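Local coordinates for PfkB family carbohydrate kinase (Listeria grayi DSM 20601, PDB 4GM6), which probably phosphorylates a sugar or related carbohydrate, acting as a PfkB-family (ribokinase-like) kinase, at residues C[31-36]-C[90-95]; C[58-63]-C[73-78]. All blocks are in the same frame, centred on the assembly; numbering follows the deposited sequence.

Contact 1: residues C[31-36]-C[90-95]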
loop_
_atom_site.group_PDB
_atom_site.type_symbol
_atom_site.label_atom_id
_atom_site.label_comp_id
_atom_site.label_asym_id
_atom_site.label_seq_id
_atom_site.Cartn_x
_atom_site.Cartn_y
_atom_site.Cartn_z
ATOM N N GLY C 31 2.448 -6.350 -33.719
ATOM C CA GLY C 31 3.298 -6.671 -32.595
ATOM C C GLY C 31 2.581 -7.312 -31.441
ATOM O O GLY C 31 1.354 -7.312 -31.380
ATOM N N GLU C 32 3.375 -7.851 -30.522
ATOM C CA GLU C 32 2.858 -8.589 -29.387
ATOM C C GLU C 32 2.711 -7.688 -28.170
ATOM O O GLU C 32 3.581 -6.850 -27.917
ATOM C CB GLU C 32 3.816 -9.730 -29.058
ATOM C CG GLU C 32 3.441 -10.473 -27.790
ATOM C CD GLU C 32 4.291 -11.702 -27.557
ATOM O OE1 GLU C 32 5.401 -11.793 -28.127
ATOM O OE2 GLU C 32 3.853 -12.575 -26.781
ATOM N N LEU C 33 1.621 -7.874 -27.420
ATOM C CA LEU C 33 1.431 -7.220 -26.138
ATOM C C LEU C 33 1.940 -8.109 -25.009
ATOM O O LEU C 33 1.697 -9.313 -25.000
ATOM C CB LEU C 33 -0.043 -6.897 -25.886
ATOM C CG LEU C 33 -0.558 -5.642 -26.591
ATOM C CD1 LEU C 33 -0.953 -6.024 -28.007
ATOM C CD2 LEU C 33 -1.737 -5.025 -25.854
ATOM N N LEU C 34 2.638 -7.504 -24.055
ATOM C CA LEU C 34 3.194 -8.240 -22.926
ATOM C C LEU C 34 2.605 -7.687 -21.642
ATOM O O LEU C 34 2.280 -6.499 -21.552
ATOM C CB LEU C 34 4.720 -8.070 -22.873
ATOM C CG LEU C 34 5.465 -8.570 -24.101
ATOM C CD1 LEU C 34 6.961 -8.271 -23.991
ATOM C CD2 LEU C 34 5.208 -10.063 -24.208
ATOM N N MET C 35 2.480 -8.520 -20.628
ATOM C CA MET C 35 2.203 -7.952 -19.324
ATOM C C MET C 35 3.535 -7.773 -18.599
ATOM O O MET C 35 4.301 -8.736 -18.434
ATOM C CB MET C 35 1.259 -8.813 -18.508
ATOM C CG MET C 35 1.081 -8.260 -17.093
ATOM S SD MET C 35 -0.190 -9.100 -16.130
ATOM C CE MET C 35 0.367 -10.796 -16.198
ATOM N N ARG C 36 3.835 -6.548 -18.200
ATOM C CA ARG C 36 5.038 -6.328 -17.421
ATOM C C ARG C 36 4.713 -6.412 -15.928
ATOM O O ARG C 36 3.689 -5.895 -15.494
ATOM C CB ARG C 36 5.699 -4.983 -17.735
ATOM C CG ARG C 36 6.722 -4.682 -16.656
ATOM C CD ARG C 36 7.652 -3.511 -16.915
ATOM N NE ARG C 36 7.068 -2.342 -17.560
ATOM C CZ ARG C 36 7.114 -1.094 -17.081
ATOM N NH1 ARG C 36 6.597 -0.102 -17.782
ATOM N NH2 ARG C 36 7.651 -0.830 -15.910
ATOM N N GLU C 90 -8.413 -4.824 -23.045
ATOM C CA GLU C 90 -9.001 -3.695 -22.320
ATOM C C GLU C 90 -8.038 -2.488 -22.259
ATOM O O GLU C 90 -8.458 -1.333 -22.314
ATOM C CB GLU C 90 -9.479 -4.128 -20.926
ATOM C CG GLU C 90 -10.458 -5.304 -20.962
ATOM C CD GLU C 90 -10.749 -5.953 -19.598
ATOM O OE1 GLU C 90 -9.798 -6.366 -18.880
ATOM O OE2 GLU C 90 -11.949 -6.089 -19.253
ATOM N N HIS C 91 -6.747 -2.762 -22.166
ATOM C CA HIS C 91 -5.739 -1.710 -22.267
ATOM C C HIS C 91 -5.823 -0.974 -23.627
ATOM O O HIS C 91 -5.740 0.250 -23.681
ATOM C CB HIS C 91 -4.368 -2.322 -22.027
ATOM C CG HIS C 91 -3.220 -1.487 -22.493
ATOM N ND1 HIS C 91 -2.643 -0.515 -21.707
ATOM C CD2 HIS C 91 -2.507 -1.513 -23.645
ATOM C CE1 HIS C 91 -1.631 0.034 -22.356
ATOM N NE2 HIS C 91 -1.524 -0.555 -23.535
ATOM N N LEU C 92 -6.015 -1.713 -24.719
ATOM C CA LEU C 92 -6.212 -1.095 -26.035
ATOM C C LEU C 92 -7.464 -0.218 -26.069
ATOM O O LEU C 92 -7.424 0.903 -26.578
ATOM C CB LEU C 92 -6.277 -2.157 -27.137
ATOM C CG LEU C 92 -4.961 -2.910 -27.335
ATOM C CD1 LEU C 92 -5.112 -4.067 -28.302
ATOM C CD2 LEU C 92 -3.864 -1.965 -27.797
ATOM N N TRP C 93 -8.567 -0.727 -25.529
ATOM C CA TRP C 93 -9.827 0.017 -25.481
ATOM C C TRP C 93 -9.672 1.325 -24.724
ATOM O O TRP C 93 -10.081 2.389 -25.195
ATOM C CB TRP C 93 -10.920 -0.781 -24.765
ATOM C CG TRP C 93 -11.476 -1.959 -25.508
ATOM C CD1 TRP C 93 -11.339 -2.242 -26.832
ATOM C CD2 TRP C 93 -12.294 -3.005 -24.953
ATOM N NE1 TRP C 93 -12.009 -3.409 -27.140
ATOM C CE2 TRP C 93 -12.603 -3.896 -26.003
ATOM C CE3 TRP C 93 -12.786 -3.275 -23.666
ATOM C CZ2 TRP C 93 -13.390 -5.045 -25.807
ATOM C CZ3 TRP C 93 -13.570 -4.416 -23.472
ATOM C CH2 TRP C 93 -13.862 -5.287 -24.539
ATOM N N ARG C 94 -9.130 1.219 -23.516
ATOM C CA ARG C 94 -8.927 2.362 -22.640
ATOM C C ARG C 94 -8.188 3.478 -23.376
ATOM O O ARG C 94 -8.446 4.649 -23.138
ATOM C CB ARG C 94 -8.156 1.932 -21.378
ATOM C CG ARG C 94 -7.750 3.079 -20.457
ATOM C CD ARG C 94 -6.824 2.619 -19.326
ATOM N NE ARG C 94 -7.566 2.083 -18.185
ATOM C CZ ARG C 94 -7.423 2.488 -16.926
ATOM N NH1 ARG C 94 -6.543 3.440 -16.610
ATOM N NH2 ARG C 94 -8.161 1.919 -15.976
ATOM N N HIS C 95 -7.281 3.110 -24.278
ATOM C CA HIS C 95 -6.453 4.098 -24.976
ATOM C C HIS C 95 -6.881 4.286 -26.424
ATOM O O HIS C 95 -6.159 4.885 -27.227
ATOM C CB HIS C 95 -4.978 3.715 -24.897
ATOM C CG HIS C 95 -4.431 3.742 -23.508
ATOM N ND1 HIS C 95 -4.283 4.913 -22.793
ATOM C CD2 HIS C 95 -4.020 2.746 -22.688
ATOM C CE1 HIS C 95 -3.793 4.638 -21.598
ATOM N NE2 HIS C 95 -3.620 3.332 -21.509
#
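L33 and L92 meet tip to tip, with L33 CD2 4.1 Å from L92 CG. The same methyl also leans on the histidine one position earlier in the helix: L33 CD2 lies 4.2 Å from H91 CD2, approaching the imidazole obliquely. A single branch of L33 therefore settles between two successive side chains of helix 83-94. No hydrogen bond spans the contact, and only 95 Å² is buried, so this is a small apolar touch between backbones that remain well separated, the CA atoms of L33 and L92 being 9.8 Å apart. In L92, CG stands anti to the carbonyl carbon (chi1 -66°), which swings the branched end round toward L33 although the CB itself does not point there.

I55 of strand 50-56 touches both L33 and H91, while V97, T99 and V102 of strand 97-104 pack against L92. The helix ends here: R94 N still bonds to E90 O at 2.9 Å, whereas H95 is the first residue to leave helical geometry. The H95 ring has R94 CG over its centre on one face and H91 ND1 at its edge, and its own ND1 bonds to K68. On the other segment, backbone bonds of L34 with G56 and of M35 with G110 and Y112 bind the chain into the smaller four-stranded sheet. L33 lies in the short link between core strand 27-30 and lid strand 34-38, a junction characteristic of ribokinase-like kinases, in which a small beta lid projects from an alpha/beta domain.

Contact 2: residues C[58-63]-C[73-78]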
loop_
_atom_site.group_PDB
_atom_site.type_symbol
_atom_site.label_atom_id
_atom_site.label_comp_id
_atom_site.label_asym_id
_atom_site.label_seq_id
_atom_site.Cartn_x
_atom_site.Cartn_y
_atom_site.Cartn_z
ATOM N N ALA C 58 6.405 -2.847 -27.715
ATOM C CA ALA C 58 6.973 -1.756 -28.522
ATOM C C ALA C 58 5.956 -1.175 -29.493
ATOM O O ALA C 58 5.689 0.034 -29.486
ATOM C CB ALA C 58 8.225 -2.212 -29.264
ATOM N N GLU C 59 5.389 -2.030 -30.339
ATOM C CA GLU C 59 4.475 -1.546 -31.380
ATOM C C GLU C 59 3.143 -1.083 -30.781
ATOM O O GLU C 59 2.605 -0.038 -31.152
ATOM C CB GLU C 59 4.253 -2.620 -32.458
ATOM C CG GLU C 59 5.519 -2.993 -33.216
ATOM C CD GLU C 59 6.228 -4.205 -32.630
ATOM O OE1 GLU C 59 6.003 -4.510 -31.440
ATOM O OE2 GLU C 59 6.997 -4.874 -33.367
ATOM N N ALA C 60 2.618 -1.870 -29.850
ATOM C CA ALA C 60 1.417 -1.480 -29.100
ATOM C C ALA C 60 1.570 -0.128 -28.397
ATOM O O ALA C 60 0.621 0.661 -28.336
ATOM C CB ALA C 60 1.071 -2.544 -28.081
ATOM N N ASN C 61 2.755 0.132 -27.854
ATOM C CA ASN C 61 3.000 1.407 -27.191
ATOM C C ASN C 61 2.974 2.515 -28.238
ATOM O O ASN C 61 2.388 3.585 -28.026
ATOM C CB ASN C 61 4.354 1.416 -26.482
ATOM C CG ASN C 61 4.432 0.421 -25.347
ATOM O OD1 ASN C 61 3.419 -0.085 -24.866
ATOM N ND2 ASN C 61 5.655 0.124 -24.917
ATOM N N VAL C 62 3.604 2.255 -29.383
ATOM C CA VAL C 62 3.583 3.236 -30.438
ATOM C C VAL C 62 2.143 3.550 -30.832
ATOM O O VAL C 62 1.793 4.715 -31.034
ATOM C CB VAL C 62 4.443 2.819 -31.647
ATOM C CG1 VAL C 62 4.093 3.665 -32.867
ATOM C CG2 VAL C 62 5.914 2.973 -31.286
ATOM N N ALA C 63 1.306 2.518 -30.922
ATOM C CA ALA C 63 -0.097 2.711 -31.286
ATOM C C ALA C 63 -0.830 3.577 -30.266
ATOM O O ALA C 63 -1.513 4.525 -30.631
ATOM C CB ALA C 63 -0.803 1.367 -31.445
ATOM N N THR C 73 -5.687 4.539 -34.631
ATOM C CA THR C 73 -4.736 3.460 -34.839
ATOM C C THR C 73 -5.409 2.099 -34.691
ATOM O O THR C 73 -6.493 1.985 -34.099
ATOM C CB THR C 73 -3.558 3.548 -33.844
ATOM O OG1 THR C 73 -4.063 3.581 -32.502
ATOM C CG2 THR C 73 -2.720 4.795 -34.104
ATOM N N ARG C 74 -4.750 1.077 -35.226
ATOM C CA ARG C 74 -5.223 -0.294 -35.159
ATOM C C ARG C 74 -4.001 -1.198 -35.100
ATOM O O ARG C 74 -2.909 -0.825 -35.552
ATOM C CB ARG C 74 -6.031 -0.633 -36.405
ATOM C CG ARG C 74 -5.169 -0.767 -37.650
ATOM C CD ARG C 74 -6.018 -0.953 -38.890
ATOM N NE ARG C 74 -7.087 0.041 -38.984
ATOM C CZ ARG C 74 -7.695 0.385 -40.117
ATOM N NH1 ARG C 74 -7.335 -0.170 -41.268
ATOM N NH2 ARG C 74 -8.657 1.296 -40.104
ATOM N N ILE C 75 -4.178 -2.394 -34.557
ATOM C CA ILE C 75 -3.042 -3.282 -34.378
ATOM C C ILE C 75 -3.393 -4.724 -34.680
ATOM O O ILE C 75 -4.364 -5.276 -34.140
ATOM C CB ILE C 75 -2.470 -3.200 -32.947
ATOM C CG1 ILE C 75 -1.133 -3.947 -32.855
ATOM C CG2 ILE C 75 -3.451 -3.775 -31.933
ATOM C CD1 ILE C 75 -0.475 -3.873 -31.489
ATOM N N ALA C 76 -2.594 -5.324 -35.553
ATOM C CA ALA C 76 -2.684 -6.752 -35.813
ATOM C C ALA C 76 -1.916 -7.475 -34.697
ATOM O O ALA C 76 -0.694 -7.354 -34.596
ATOM C CB ALA C 76 -2.103 -7.076 -37.182
ATOM N N THR C 77 -2.631 -8.201 -33.842
ATOM C CA THR C 77 -1.978 -8.917 -32.753
ATOM C C THR C 77 -2.753 -10.172 -32.319
ATOM O O THR C 77 -3.860 -10.423 -32.799
ATOM C CB THR C 77 -1.738 -7.993 -31.545
ATOM O OG1 THR C 77 -0.632 -8.489 -30.781
ATOM C CG2 THR C 77 -2.991 -7.927 -30.668
ATOM N N VAL C 78 -2.160 -10.960 -31.420
ATOM C CA VAL C 78 -2.789 -12.192 -30.950
ATOM C C VAL C 78 -2.727 -12.292 -29.434
ATOM O O VAL C 78 -1.664 -12.077 -28.838
ATOM C CB VAL C 78 -2.093 -13.443 -31.515
ATOM C CG1 VAL C 78 -2.770 -14.704 -30.985
ATOM C CG2 VAL C 78 -2.083 -13.417 -33.040
#
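Segment 58-63, the first part of helix 58-68, lies over the sheet at strand 73-78 and comes closer toward A63, the CA separation falling from 7.1 Å for A60 and I75 to 5.9 Å for A63 and T73. The helix side of this approach is lined by small residues, A60 and A63, which probably permits it. I75 stretches out fully, with CG1 anti to the backbone N (chi1 -170°) and chi2 at 178°, and its terminal CD1 abuts the helix at A60, 3.9 Å from A60 CA and about as far from its CB. One turn on, the CB of A63 points at the strand. T73 was modelled in two conformers; in one of them its OG1 lies 4.1 Å from A63 CB and donates a weak 3.3 Å hydrogen bond to A63 O, a bond that remains doubtful.

Strand 73-79 runs parallel to strand 27-30, and helix 58-68 leads into it, so the pair completes a beta-alpha-beta crossover whose connection also carries the lid strands 34-38 and 50-56. T29 of the neighbouring strand supports the interface, touching E59, A63 and I75. E59 is itself held by S157 and T160 through OE2. On the far face of the sheet R74 points away from the helix, and its NH1 bonds to the carbonyl oxygens of L147 and K149.

The centres of the two contacts lie 8 Å apart, on the same side of the chain's centre, and strand 73-79 runs on into helix 83-94, which supplies the second half of contact 1. T77 sits at the seam: its OG1 is 3.7 Å from L33 CD1, and a hydrogen bond to G31 O is likely, though its length is doubtful. G31 CA also packs 3.6 Å from E59 OE1. Further out, D329 connects the segments 31-36 and 58-63, forming a salt bridge with R36 and a hydrogen bond with N61. N61 also bonds D293, which lies in the GGGD sequence that in relatives carries the catalytic aspartate, so N61 and, through D329, R36 probably lie near the active-site cleft.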